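Local coordinates for cell wall surface anchor family protein (Streptococcus agalactiae serogroup V, PDB 3TW0) that serves as the adhesive tip pilin of the bacterial pilus and probably mediates host attachment through a magnesium-binding von Willebrand factor A domain, at residues N21-E26 with L35-A40; L58-S63 with R123-A128; I325-D330 with Y352-D357; E39-L44 with F169-G174. The protein carries 2 engineered substitutions. One frame throughout, in Å; residues are numbered along the deposited sequence.

Going from the N terminus, strand 11-18 runs into the metal-binding loop, and contact 1 closes the short loop that brings 21-26 back against helix 33-48. Contact 4 starts on the stretch where contact 1 ends, sharing Glu39 and Ala40 with it, and closes a far longer loop on strand 165-172. Contact 2 nests within that longer loop, joining 55-61, an outermost strand of the parallel sheet, to the loop 123-128. Contact 3 follows separately, after contact 4 has closed, and links the loop that follows strand 319-324 to the other outermost strand, 352-354. Together they tie helix 33-48, the parallel sheet and the metal site at its C-terminal rim into one von Willebrand factor A fold.

Contact 1: residues N21-E26 with L35-A40; sequences NSMNNE and LKAGEA. With MG (magnesium ion), chain E; ACT (acetate ion), chain F.
Met23 lays its terminal methyl on helix 33-48, where CE meets CB of Ala37 at 3.7 Å. This is the loop of the MIDAS (metal-ion-dependent adhesion site) of von Willebrand factor A domains, in which Asp18, Ser20 and Ser22 form a DxSxS sequence. The Met23 chain bends at chi2 and again at chi3 (-75° and -70°), curling the methyl toward the helix while its side chain also packs against Asp18 and Asp173. Just before Met23, Ser22 OG binds the magnesium ion at 2.1 Å, together with Ser20, Thr143, two waters and an acetate that probably came from the crystallisation liquor. Ser22 N donates to the bound acetate O at 3.1 Å. In this model Asp173 is second shell, its OD2 holding the Ser22 hydroxyl by a hydrogen bond.

Farther along, the Asn25 side chain lies roughly perpendicular to that of Leu35, and its amide is fixed at both ends, ND2 bonding to Lys126 O. Its OD1 takes the backbone N-H of Leu35 in the carbonyl plane, on a lone pair, at 2.8 Å from Leu35 N and with a nearly straight N-H...O angle of 166°.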
loop_
_atom_site.group_PDB
_atom_site.type_symbol
_atom_site.label_atom_id
_atom_site.label_comp_id
_atom_site.label_asym_id
_atom_site.label_seq_id
_atom_site.Cartn_x
_atom_site.Cartn_y
_atom_site.Cartn_z
ATOM N N ASN A 21 -0.405 2.829 -9.495
ATOM C CA ASN A 21 -0.200 3.841 -10.549
ATOM C C ASN A 21 1.261 4.165 -10.812
ATOM O O ASN A 21 1.650 4.414 -11.968
ATOM C CB ASN A 21 -0.952 5.123 -10.221
ATOM C CG ASN A 21 -2.438 4.914 -10.174
ATOM O OD1 ASN A 21 -2.967 3.959 -10.765
ATOM N ND2 ASN A 21 -3.134 5.784 -9.443
ATOM N N SER A 22 2.080 4.138 -9.747
ATOM C CA SER A 22 3.527 4.373 -9.914
ATOM C C SER A 22 4.152 3.321 -10.842
ATOM O O SER A 22 5.259 3.525 -11.376
ATOM C CB SER A 22 4.248 4.409 -8.556
ATOM O OG SER A 22 4.271 3.119 -7.935
ATOM N N MET A 23 3.444 2.200 -11.059
ATOM C CA MET A 23 3.993 1.146 -11.906
ATOM C C MET A 23 3.639 1.361 -13.387
ATOM O O MET A 23 4.132 0.627 -14.236
ATOM C CB MET A 23 3.526 -0.254 -11.448
ATOM C CG MET A 23 3.919 -0.621 -10.023
ATOM S SD MET A 23 5.661 -1.046 -9.829
ATOM C CE MET A 23 5.743 -2.601 -10.670
ATOM N N ASN A 24 2.776 2.334 -13.699
ATOM C CA ASN A 24 2.466 2.646 -15.114
ATOM C C ASN A 24 3.752 2.719 -15.949
ATOM O O ASN A 24 4.770 3.283 -15.500
ATOM C CB ASN A 24 1.633 3.920 -15.242
ATOM C CG ASN A 24 1.362 4.311 -16.702
ATOM O OD1 ASN A 24 2.191 4.949 -17.350
ATOM N ND2 ASN A 24 0.209 3.927 -17.213
ATOM N N ASN A 25 3.715 2.133 -17.146
ATOM C CA ASN A 25 4.930 1.973 -17.976
ATOM C C ASN A 25 5.651 3.287 -18.374
ATOM O O ASN A 25 6.866 3.301 -18.564
ATOM C CB ASN A 25 4.652 1.085 -19.212
ATOM C CG ASN A 25 4.403 -0.376 -18.844
ATOM O OD1 ASN A 25 5.131 -0.965 -18.048
ATOM N ND2 ASN A 25 3.357 -0.970 -19.440
ATOM N N GLU A 26 4.888 4.375 -18.469
ATOM C CA GLU A 26 5.439 5.723 -18.720
ATOM C C GLU A 26 6.292 6.297 -17.575
ATOM O O GLU A 26 7.259 7.041 -17.841
ATOM C CB GLU A 26 4.313 6.708 -19.047
ATOM C CG GLU A 26 3.607 6.418 -20.372
ATOM C CD GLU A 26 2.666 7.527 -20.790
ATOM O OE1 GLU A 26 2.406 7.669 -22.000
ATOM O OE2 GLU A 26 2.188 8.266 -19.918
ATOM N N LEU A 35 5.159 -3.646 -17.223
ATOM C CA LEU A 35 5.492 -4.642 -18.250
ATOM C C LEU A 35 6.571 -5.570 -17.690
ATOM O O LEU A 35 6.450 -6.798 -17.773
ATOM C CB LEU A 35 5.964 -3.973 -19.554
ATOM C CG LEU A 35 6.670 -4.806 -20.659
ATOM C CD1 LEU A 35 5.809 -5.901 -21.262
ATOM C CD2 LEU A 35 7.218 -3.902 -21.767
ATOM N N LYS A 36 7.603 -4.972 -17.106
ATOM C CA LYS A 36 8.753 -5.725 -16.602
ATOM C C LYS A 36 8.393 -6.574 -15.390
ATOM O O LYS A 36 8.862 -7.710 -15.256
ATOM C CB LYS A 36 9.937 -4.777 -16.349
ATOM C CG LYS A 36 10.556 -4.197 -17.674
ATOM C CD LYS A 36 11.656 -3.134 -17.478
ATOM C CE LYS A 36 12.249 -3.160 -16.057
ATOM N NZ LYS A 36 13.750 -3.183 -16.032
ATOM N N ALA A 37 7.547 -6.024 -14.516
ATOM C CA ALA A 37 7.033 -6.769 -13.366
ATOM C C ALA A 37 6.196 -7.980 -13.821
ATOM O O ALA A 37 6.383 -9.090 -13.339
ATOM C CB ALA A 37 6.231 -5.841 -12.456
ATOM N N GLY A 38 5.301 -7.771 -14.779
ATOM C CA GLY A 38 4.513 -8.854 -15.323
ATOM C C GLY A 38 5.345 -9.956 -15.963
ATOM O O GLY A 38 5.038 -11.153 -15.804
ATOM N N GLU A 39 6.414 -9.564 -16.658
ATOM C CA GLU A 39 7.312 -10.550 -17.283
ATOM C C GLU A 39 8.092 -11.358 -16.262
ATOM O O GLU A 39 8.263 -12.573 -16.394
ATOM C CB GLU A 39 8.219 -9.861 -18.297
ATOM C CG GLU A 39 7.393 -9.426 -19.522
ATOM C CD GLU A 39 8.209 -8.743 -20.587
ATOM O OE1 GLU A 39 9.353 -8.315 -20.295
ATOM O OE2 GLU A 39 7.700 -8.642 -21.715
ATOM N N ALA A 40 8.526 -10.685 -15.208
ATOM C CA ALA A 40 9.244 -11.352 -14.135
ATOM C C ALA A 40 8.337 -12.396 -13.492
ATOM O O ALA A 40 8.757 -13.540 -13.278
ATOM C CB ALA A 40 9.703 -10.331 -13.108
HETATM MG MG MG E . 3.009 2.495 -6.305
HETATM C C ACT F . 0.986 4.838 -6.032
HETATM O O ACT F . 1.682 4.067 -6.715
HETATM O OXT ACT F . 0.995 4.591 -4.806
HETATM C CH3 ACT F . 0.174 5.976 -6.635
HETATM O O HOH W 1 4.360 1.142 -6.065
HETATM O O HOH W 2 4.275 3.893 -5.148
#

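Contact 2: residues L58-S63 with R123-A128; sequences LVTYAS and RIPKEA
Leu58 lies nearly perpendicular to Ile124, the CD2 methyl of Leu58 standing 4.0 Å from CG1 of Ile124. Two residues along the strand the approach is different: CG2 of Thr60 points at the CG corner of the Pro125 ring, 4.2 Å from CG2 to CG. Leu58 and the Thr60 methyl lie side by side on the same side of the strand, and Ile124 and Pro125 meet them in the same order.

The torsion of Thr60 sorts its two branches. At chi1 -58° the methyl stands anti to the backbone N and goes to the proline, whereas OG1 lies beside that N and is hydrogen-bonded to Tyr105 O. The buried hydroxyl is thus satisfied without drawing on 123-128, and what passes between the segments is apolar packing, with no hydrogen bond across.

Beyond the proline the loop turns polar. Glu127 bends back on its own chain, and its OE2 accepts from Ala128 N at 3.0 Å on the anti side of the carboxylate. The same oxygen is hydrogen-bonded to Asn25 N in the metal-binding loop, while Lys126 NZ forms a salt bridge with Glu42 of helix 33-48. Pro125 also touches Leu17 of strand 11-18. The loop after helix 114-122 thus packs on strands 55-61 and 11-18, neighbours in the central parallel sheet of the Rossmann-like von Willebrand factor A fold, beside the metal-binding loop.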
loop_
_atom_site.group_PDB
_atom_site.type_symbol
_atom_site.label_atom_id
_atom_site.label_comp_id
_atom_site.label_asym_id
_atom_site.label_seq_id
_atom_site.Cartn_x
_atom_site.Cartn_y
_atom_site.Cartn_z
ATOM N N LEU A 58 -1.474 -15.980 -7.029
ATOM C CA LEU A 58 -1.117 -14.644 -7.426
ATOM C C LEU A 58 -2.029 -13.631 -6.776
ATOM O O LEU A 58 -3.276 -13.690 -6.914
ATOM C CB LEU A 58 -1.195 -14.502 -8.954
ATOM C CG LEU A 58 -1.151 -13.118 -9.581
ATOM C CD1 LEU A 58 0.197 -12.495 -9.426
ATOM C CD2 LEU A 58 -1.570 -13.195 -11.094
ATOM N N VAL A 59 -1.388 -12.688 -6.101
ATOM C CA VAL A 59 -2.077 -11.579 -5.467
ATOM C C VAL A 59 -1.572 -10.285 -6.109
ATOM O O VAL A 59 -0.450 -9.815 -5.837
ATOM C CB VAL A 59 -1.843 -11.544 -3.942
ATOM C CG1 VAL A 59 -2.584 -10.314 -3.298
ATOM C CG2 VAL A 59 -2.289 -12.842 -3.281
ATOM N N THR A 60 -2.401 -9.721 -6.989
ATOM C CA THR A 60 -2.101 -8.430 -7.588
ATOM C C THR A 60 -2.820 -7.337 -6.794
ATOM O O THR A 60 -3.979 -7.494 -6.425
ATOM C CB THR A 60 -2.485 -8.384 -9.072
ATOM O OG1 THR A 60 -1.794 -9.427 -9.792
ATOM C CG2 THR A 60 -2.090 -7.054 -9.655
ATOM N N TYR A 61 -2.129 -6.241 -6.517
ATOM C CA TYR A 61 -2.656 -5.254 -5.589
ATOM C C TYR A 61 -2.305 -3.859 -5.966
ATOM O O TYR A 61 -1.336 -3.605 -6.686
ATOM C CB TYR A 61 -2.139 -5.488 -4.163
ATOM C CG TYR A 61 -0.681 -5.105 -3.922
ATOM C CD1 TYR A 61 -0.356 -3.843 -3.417
ATOM C CD2 TYR A 61 0.371 -6.035 -4.119
ATOM C CE1 TYR A 61 0.971 -3.487 -3.177
ATOM C CE2 TYR A 61 1.709 -5.688 -3.840
ATOM C CZ TYR A 61 1.998 -4.401 -3.384
ATOM O OH TYR A 61 3.309 -3.989 -3.097
ATOM N N ALA A 62 -3.100 -2.955 -5.431
ATOM C CA ALA A 62 -2.770 -1.558 -5.440
ATOM C C ALA A 62 -3.414 -0.975 -4.185
ATOM O O ALA A 62 -2.983 -1.345 -3.090
ATOM C CB ALA A 62 -3.215 -0.899 -6.733
ATOM N N SER A 63 -4.425 -0.101 -4.291
ATOM C CA SER A 63 -5.149 0.364 -3.091
ATOM C C SER A 63 -5.834 -0.787 -2.375
ATOM O O SER A 63 -6.198 -0.691 -1.187
ATOM C CB SER A 63 -6.213 1.410 -3.460
ATOM O OG SER A 63 -5.584 2.575 -3.959
ATOM N N ARG A 123 -4.166 -13.717 -16.194
ATOM C CA ARG A 123 -4.578 -12.599 -15.357
ATOM C C ARG A 123 -3.436 -11.635 -14.954
ATOM O O ARG A 123 -3.681 -10.625 -14.273
ATOM C CB ARG A 123 -5.270 -13.140 -14.130
ATOM C CG ARG A 123 -6.644 -13.693 -14.440
ATOM C CD ARG A 123 -7.341 -14.040 -13.170
ATOM N NE ARG A 123 -8.544 -14.808 -13.437
ATOM C CZ ARG A 123 -9.200 -15.509 -12.523
ATOM N NH1 ARG A 123 -8.775 -15.567 -11.279
ATOM N NH2 ARG A 123 -10.299 -16.157 -12.860
ATOM N N ILE A 124 -2.214 -11.928 -15.402
ATOM C CA ILE A 124 -1.063 -11.084 -15.113
ATOM C C ILE A 124 -1.156 -9.790 -15.951
ATOM O O ILE A 124 -0.994 -9.830 -17.158
ATOM C CB ILE A 124 0.267 -11.836 -15.430
ATOM C CG1 ILE A 124 0.511 -13.002 -14.466
ATOM C CG2 ILE A 124 1.474 -10.904 -15.394
ATOM C CD1 ILE A 124 1.605 -13.937 -14.965
ATOM N N PRO A 125 -1.408 -8.633 -15.313
ATOM C CA PRO A 125 -1.366 -7.388 -16.091
ATOM C C PRO A 125 0.069 -7.003 -16.520
ATOM O O PRO A 125 1.059 -7.379 -15.856
ATOM C CB PRO A 125 -1.894 -6.360 -15.101
ATOM C CG PRO A 125 -1.397 -6.871 -13.760
ATOM C CD PRO A 125 -1.627 -8.374 -13.870
ATOM N N LYS A 126 0.164 -6.233 -17.610
ATOM C CA LYS A 126 1.426 -5.759 -18.163
ATOM C C LYS A 126 1.401 -4.236 -18.178
ATOM O O LYS A 126 2.300 -3.584 -18.707
ATOM C CB LYS A 126 1.614 -6.306 -19.593
ATOM C CG LYS A 126 1.649 -7.854 -19.693
ATOM C CD LYS A 126 2.978 -8.411 -19.196
ATOM C CE LYS A 126 3.071 -9.933 -19.340
ATOM N NZ LYS A 126 3.323 -10.344 -20.748
ATOM N N GLU A 127 0.351 -3.664 -17.601
ATOM C CA GLU A 127 0.221 -2.212 -17.543
ATOM C C GLU A 127 -0.547 -1.865 -16.283
ATOM O O GLU A 127 -1.286 -2.708 -15.772
ATOM C CB GLU A 127 -0.483 -1.678 -18.831
ATOM C CG GLU A 127 -0.576 -0.137 -18.958
ATOM C CD GLU A 127 0.786 0.554 -18.936
ATOM O OE1 GLU A 127 1.412 0.717 -20.012
ATOM O OE2 GLU A 127 1.250 0.929 -17.838
ATOM N N ALA A 128 -0.346 -0.635 -15.788
ATOM C CA ALA A 128 -1.092 -0.049 -14.658
ATOM C C ALA A 128 -1.932 1.176 -15.123
ATOM O O ALA A 128 -1.764 1.639 -16.258
ATOM C CB ALA A 128 -0.118 0.338 -13.549
#

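Contact 3: residues I325-D330 with Y352-D357; sequences IGVNGD and YCNVDD. Engineered in segment 352-357: Cys353 (natural residue Thr).
Val327, with chi1 at 180°, keeps CG2 beside its backbone N, and Tyr352, whose CG is anti to the backbone N (chi1 168°), carries its hydroxyl end out to that methyl. The two side chains run alongside in opposing senses, leaving Val327 CG2 3.5 Å from Tyr352 OH. Nearer the sheet, Ile325 CG1 packs on Val355 CB at 4.2 Å.

No direct hydrogen bond joins the segments; two waters do the bridging, both through the Asn354 amide. The clearer one lies 2.8 Å from Val327 N and 2.9 Å from Asn354 ND2, accepting from both. The other is modelled between Gly326 N and Asn354 OD1, with a leg to OD1 that is rather short and so doubtful in detail. Asn354 OD1 also takes Asp356 N at 2.9 Å, in the carbonyl plane on a lone pair, an Asx turn that fixes the amide rotation within the type I turn Asn354-Asp357.

The engineered Cys353 forms a disulfide with Cys360 in helix 358-366. This surface contact joins the loop leaving strand 319-324 to outermost strand 352-354 of the parallel sheet: Val327 also packs on Ala338 of helix 335-344, Tyr352 on Met342 of the same helix, and Ile325 and Val355 both reach Lys36 of helix 33-48.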
loop_
_atom_site.group_PDB
_atom_site.type_symbol
_atom_site.label_atom_id
_atom_site.label_comp_id
_atom_site.label_asym_id
_atom_site.label_seq_id
_atom_site.Cartn_x
_atom_site.Cartn_y
_atom_site.Cartn_z
ATOM N N ILE A 325 11.668 -3.067 -9.082
ATOM C CA ILE A 325 11.580 -2.693 -10.486
ATOM C C ILE A 325 11.656 -1.187 -10.685
ATOM O O ILE A 325 10.824 -0.450 -10.164
ATOM C CB ILE A 325 10.302 -3.266 -11.137
ATOM C CG1 ILE A 325 10.306 -4.799 -11.029
ATOM C CG2 ILE A 325 10.174 -2.779 -12.604
ATOM C CD1 ILE A 325 9.917 -5.486 -12.262
ATOM N N GLY A 326 12.642 -0.748 -11.461
ATOM C CA GLY A 326 12.863 0.672 -11.762
ATOM C C GLY A 326 12.753 1.565 -10.535
ATOM O O GLY A 326 11.882 2.436 -10.481
ATOM N N VAL A 327 13.638 1.349 -9.564
ATOM C CA VAL A 327 13.472 1.882 -8.194
ATOM C C VAL A 327 13.987 3.318 -8.081
ATOM O O VAL A 327 15.196 3.566 -8.250
ATOM C CB VAL A 327 14.218 0.972 -7.149
ATOM C CG1 VAL A 327 14.079 1.501 -5.698
ATOM C CG2 VAL A 327 13.726 -0.482 -7.238
ATOM N N ASN A 328 13.087 4.259 -7.788
ATOM C CA ASN A 328 13.505 5.653 -7.554
ATOM C C ASN A 328 12.797 6.364 -6.400
ATOM O O ASN A 328 13.116 7.506 -6.129
ATOM C CB ASN A 328 13.402 6.505 -8.843
ATOM C CG ASN A 328 11.957 6.886 -9.190
ATOM O OD1 ASN A 328 11.027 6.577 -8.447
ATOM N ND2 ASN A 328 11.765 7.529 -10.337
ATOM N N GLY A 329 11.827 5.719 -5.745
ATOM C CA GLY A 329 11.105 6.364 -4.633
ATOM C C GLY A 329 9.824 7.146 -4.937
ATOM O O GLY A 329 9.271 7.792 -4.035
ATOM N N ASP A 330 9.311 7.054 -6.170
ATOM C CA ASP A 330 8.058 7.745 -6.534
ATOM C C ASP A 330 6.819 7.076 -5.892
ATOM O O ASP A 330 6.651 5.865 -6.019
ATOM C CB ASP A 330 7.923 7.837 -8.067
ATOM C CG ASP A 330 6.701 8.677 -8.542
ATOM O OD1 ASP A 330 6.338 9.707 -7.918
ATOM O OD2 ASP A 330 6.107 8.316 -9.590
ATOM N N TYR A 352 16.319 -9.219 -1.036
ATOM C CA TYR A 352 15.986 -8.141 -1.933
ATOM C C TYR A 352 16.948 -8.140 -3.146
ATOM O O TYR A 352 18.146 -8.063 -2.970
ATOM C CB TYR A 352 16.029 -6.752 -1.259
ATOM C CG TYR A 352 15.951 -5.687 -2.339
ATOM C CD1 TYR A 352 14.793 -5.554 -3.099
ATOM C CD2 TYR A 352 17.059 -4.883 -2.674
ATOM C CE1 TYR A 352 14.691 -4.624 -4.134
ATOM C CE2 TYR A 352 16.958 -3.915 -3.737
ATOM C CZ TYR A 352 15.761 -3.823 -4.463
ATOM O OH TYR A 352 15.585 -2.931 -5.501
ATOM N N CYS A 353 16.416 -8.213 -4.366
ATOM C CA CYS A 353 17.236 -8.123 -5.572
ATOM C C CYS A 353 16.595 -7.101 -6.493
ATOM O O CYS A 353 15.362 -7.084 -6.639
ATOM C CB CYS A 353 17.307 -9.482 -6.299
ATOM S SG CYS A 353 17.832 -10.907 -5.301
ATOM N N ASN A 354 17.412 -6.250 -7.120
ATOM C CA ASN A 354 16.923 -5.530 -8.285
ATOM C C ASN A 354 16.627 -6.573 -9.341
ATOM O O ASN A 354 17.278 -7.634 -9.385
ATOM C CB ASN A 354 17.922 -4.507 -8.825
ATOM C CG ASN A 354 17.252 -3.454 -9.707
ATOM O OD1 ASN A 354 16.866 -3.714 -10.882
ATOM N ND2 ASN A 354 17.068 -2.258 -9.132
ATOM N N VAL A 355 15.609 -6.307 -10.144
ATOM C CA VAL A 355 15.253 -7.192 -11.240
ATOM C C VAL A 355 16.431 -7.316 -12.219
ATOM O O VAL A 355 16.668 -8.390 -12.790
ATOM C CB VAL A 355 13.946 -6.728 -11.942
ATOM C CG1 VAL A 355 14.170 -5.417 -12.718
ATOM C CG2 VAL A 355 13.393 -7.852 -12.857
ATOM N N ASP A 356 17.205 -6.238 -12.361
ATOM C CA ASP A 356 18.387 -6.258 -13.226
ATOM C C ASP A 356 19.488 -7.138 -12.654
ATOM O O ASP A 356 20.392 -7.590 -13.384
ATOM C CB ASP A 356 18.923 -4.846 -13.493
ATOM C CG ASP A 356 18.019 -4.042 -14.438
ATOM O OD1 ASP A 356 18.151 -2.791 -14.427
ATOM O OD2 ASP A 356 17.181 -4.644 -15.158
ATOM N N ASP A 357 19.403 -7.401 -11.356
ATOM C CA ASP A 357 20.425 -8.179 -10.696
ATOM C C ASP A 357 20.050 -9.660 -10.807
ATOM O O ASP A 357 19.569 -10.264 -9.866
ATOM C CB ASP A 357 20.562 -7.702 -9.265
ATOM C CG ASP A 357 21.823 -8.234 -8.571
ATOM O OD1 ASP A 357 22.541 -9.080 -9.120
ATOM O OD2 ASP A 357 22.061 -7.812 -7.441
HETATM O O HOH W 3 15.233 -2.297 -12.206
HETATM O O HOH W 4 15.860 -0.054 -10.556
#

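Contact 4: residues E39-L44 with F169-G174; sequences EAVEKL and FHVTDG
Ala40, a small residue turned to the strand, lies near it without a close atom pair, and Val41 makes the first close contact across to Val171: its CG2, beside the backbone N at chi1 175°, approaches CG2 of Val171 at 4.1 Å. The same valine also packs on Val15 of strand 11-18 and on Ile124, so it fills a corner where helix, sheet and loop meet. One turn further on from Ala40, Leu44 brings both methyls to Phe169, the two side chains reaching in from facing sides. Its CD1 stands at a normal 3.7 Å from Phe169 CE1. CD2 is modelled over one face of the ring, CH-pi-like, but too close for the detail to be trusted. Phe169 also touches Phe321 and Val323 of strand 319-324.

Strand 165-172 alternates sides: Phe169 and Val171 turn to helix 33-48, while His170 lies on the other side, its NE2 hydrogen-bonded to Tyr61 OH. At the strand's end Thr172 OG1 accepts from Gly174 N at 3.0 Å, an ST turn with an N-H...O angle of 168°, and is also hydrogen-bonded to Asp18 OD2. Those hydroxyl bonds, close to the metal-site residues, are a separate feature. Between 39-44 and 169-174 no hydrogen bond crosses; the contact is apolar, so helix and central strand meet here through buried hydrocarbon side chains.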
loop_
_atom_site.group_PDB
_atom_site.type_symbol
_atom_site.label_atom_id
_atom_site.label_comp_id
_atom_site.label_asym_id
_atom_site.label_seq_id
_atom_site.Cartn_x
_atom_site.Cartn_y
_atom_site.Cartn_z
ATOM N N GLU A 39 6.414 -9.564 -16.658
ATOM C CA GLU A 39 7.312 -10.550 -17.283
ATOM C C GLU A 39 8.092 -11.358 -16.262
ATOM O O GLU A 39 8.263 -12.573 -16.394
ATOM C CB GLU A 39 8.219 -9.861 -18.297
ATOM C CG GLU A 39 7.393 -9.426 -19.522
ATOM C CD GLU A 39 8.209 -8.743 -20.587
ATOM O OE1 GLU A 39 9.353 -8.315 -20.295
ATOM O OE2 GLU A 39 7.700 -8.642 -21.715
ATOM N N ALA A 40 8.526 -10.685 -15.208
ATOM C CA ALA A 40 9.244 -11.352 -14.135
ATOM C C ALA A 40 8.337 -12.396 -13.492
ATOM O O ALA A 40 8.757 -13.540 -13.278
ATOM C CB ALA A 40 9.703 -10.331 -13.108
ATOM N N VAL A 41 7.098 -12.009 -13.188
ATOM C CA VAL A 41 6.089 -12.968 -12.675
ATOM C C VAL A 41 5.888 -14.175 -13.615
ATOM O O VAL A 41 5.970 -15.324 -13.186
ATOM C CB VAL A 41 4.733 -12.281 -12.372
ATOM C CG1 VAL A 41 3.671 -13.323 -11.949
ATOM C CG2 VAL A 41 4.904 -11.222 -11.315
ATOM N N GLU A 42 5.638 -13.919 -14.902
ATOM C CA GLU A 42 5.565 -15.014 -15.887
ATOM C C GLU A 42 6.738 -15.989 -15.755
ATOM O O GLU A 42 6.550 -17.217 -15.787
ATOM C CB GLU A 42 5.555 -14.449 -17.307
ATOM C CG GLU A 42 4.165 -14.130 -17.823
ATOM C CD GLU A 42 4.159 -13.282 -19.083
ATOM O OE1 GLU A 42 5.230 -12.828 -19.549
ATOM O OE2 GLU A 42 3.054 -13.045 -19.612
ATOM N N LYS A 43 7.944 -15.441 -15.610
ATOM C CA LYS A 43 9.163 -16.265 -15.527
ATOM C C LYS A 43 9.187 -17.042 -14.226
ATOM O O LYS A 43 9.601 -18.201 -14.187
ATOM C CB LYS A 43 10.433 -15.409 -15.639
ATOM C CG LYS A 43 11.136 -15.435 -17.003
ATOM C CD LYS A 43 10.993 -14.108 -17.789
ATOM C CE LYS A 43 11.840 -12.962 -17.193
ATOM N NZ LYS A 43 13.182 -13.409 -16.736
ATOM N N LEU A 44 8.720 -16.417 -13.156
ATOM C CA LEU A 44 8.719 -17.103 -11.868
ATOM C C LEU A 44 7.714 -18.265 -11.862
ATOM O O LEU A 44 8.050 -19.397 -11.496
ATOM C CB LEU A 44 8.514 -16.122 -10.720
ATOM C CG LEU A 44 8.536 -16.850 -9.387
ATOM C CD1 LEU A 44 9.945 -17.196 -8.904
ATOM C CD2 LEU A 44 7.856 -16.011 -8.419
ATOM N N PHE A 169 6.873 -14.165 -3.108
ATOM C CA PHE A 169 7.716 -13.508 -4.095
ATOM C C PHE A 169 7.043 -12.196 -4.522
ATOM O O PHE A 169 5.983 -12.196 -5.173
ATOM C CB PHE A 169 7.899 -14.450 -5.279
ATOM C CG PHE A 169 8.934 -14.013 -6.273
ATOM C CD1 PHE A 169 10.224 -14.521 -6.207
ATOM C CD2 PHE A 169 8.602 -13.145 -7.330
ATOM C CE1 PHE A 169 11.185 -14.143 -7.141
ATOM C CE2 PHE A 169 9.560 -12.765 -8.293
ATOM C CZ PHE A 169 10.853 -13.258 -8.186
ATOM N N HIS A 170 7.656 -11.086 -4.150
ATOM C CA HIS A 170 6.966 -9.783 -4.166
ATOM C C HIS A 170 7.673 -8.883 -5.136
ATOM O O HIS A 170 8.876 -8.603 -4.981
ATOM C CB HIS A 170 6.968 -9.212 -2.754
ATOM C CG HIS A 170 6.354 -7.848 -2.626
ATOM N ND1 HIS A 170 6.655 -7.003 -1.577
ATOM C CD2 HIS A 170 5.463 -7.183 -3.399
ATOM C CE1 HIS A 170 5.961 -5.885 -1.705
ATOM N NE2 HIS A 170 5.227 -5.972 -2.796
ATOM N N VAL A 171 6.933 -8.452 -6.148
ATOM C CA VAL A 171 7.472 -7.628 -7.225
ATOM C C VAL A 171 6.839 -6.239 -7.205
ATOM O O VAL A 171 5.599 -6.090 -7.357
ATOM C CB VAL A 171 7.213 -8.264 -8.611
ATOM C CG1 VAL A 171 7.974 -7.497 -9.667
ATOM C CG2 VAL A 171 7.615 -9.749 -8.588
ATOM N N THR A 172 7.681 -5.223 -7.055
ATOM C CA THR A 172 7.183 -3.886 -6.706
ATOM C C THR A 172 8.265 -2.857 -6.975
ATOM O O THR A 172 9.431 -3.214 -7.161
ATOM C CB THR A 172 6.761 -3.865 -5.201
ATOM O OG1 THR A 172 6.377 -2.547 -4.790
ATOM C CG2 THR A 172 7.905 -4.362 -4.287
ATOM N N ASP A 173 7.897 -1.584 -7.017
ATOM C CA ASP A 173 8.910 -0.527 -7.068
ATOM C C ASP A 173 9.311 -0.043 -5.659
ATOM O O ASP A 173 10.155 0.841 -5.506
ATOM C CB ASP A 173 8.472 0.634 -7.991
ATOM C CG ASP A 173 7.231 1.352 -7.478
ATOM O OD1 ASP A 173 6.950 1.263 -6.271
ATOM O OD2 ASP A 173 6.555 2.027 -8.266
ATOM N N GLY A 174 8.712 -0.659 -4.635
ATOM C CA GLY A 174 9.136 -0.461 -3.247
ATOM C C GLY A 174 8.670 0.782 -2.516
ATOM O O GLY A 174 9.294 1.189 -1.522
#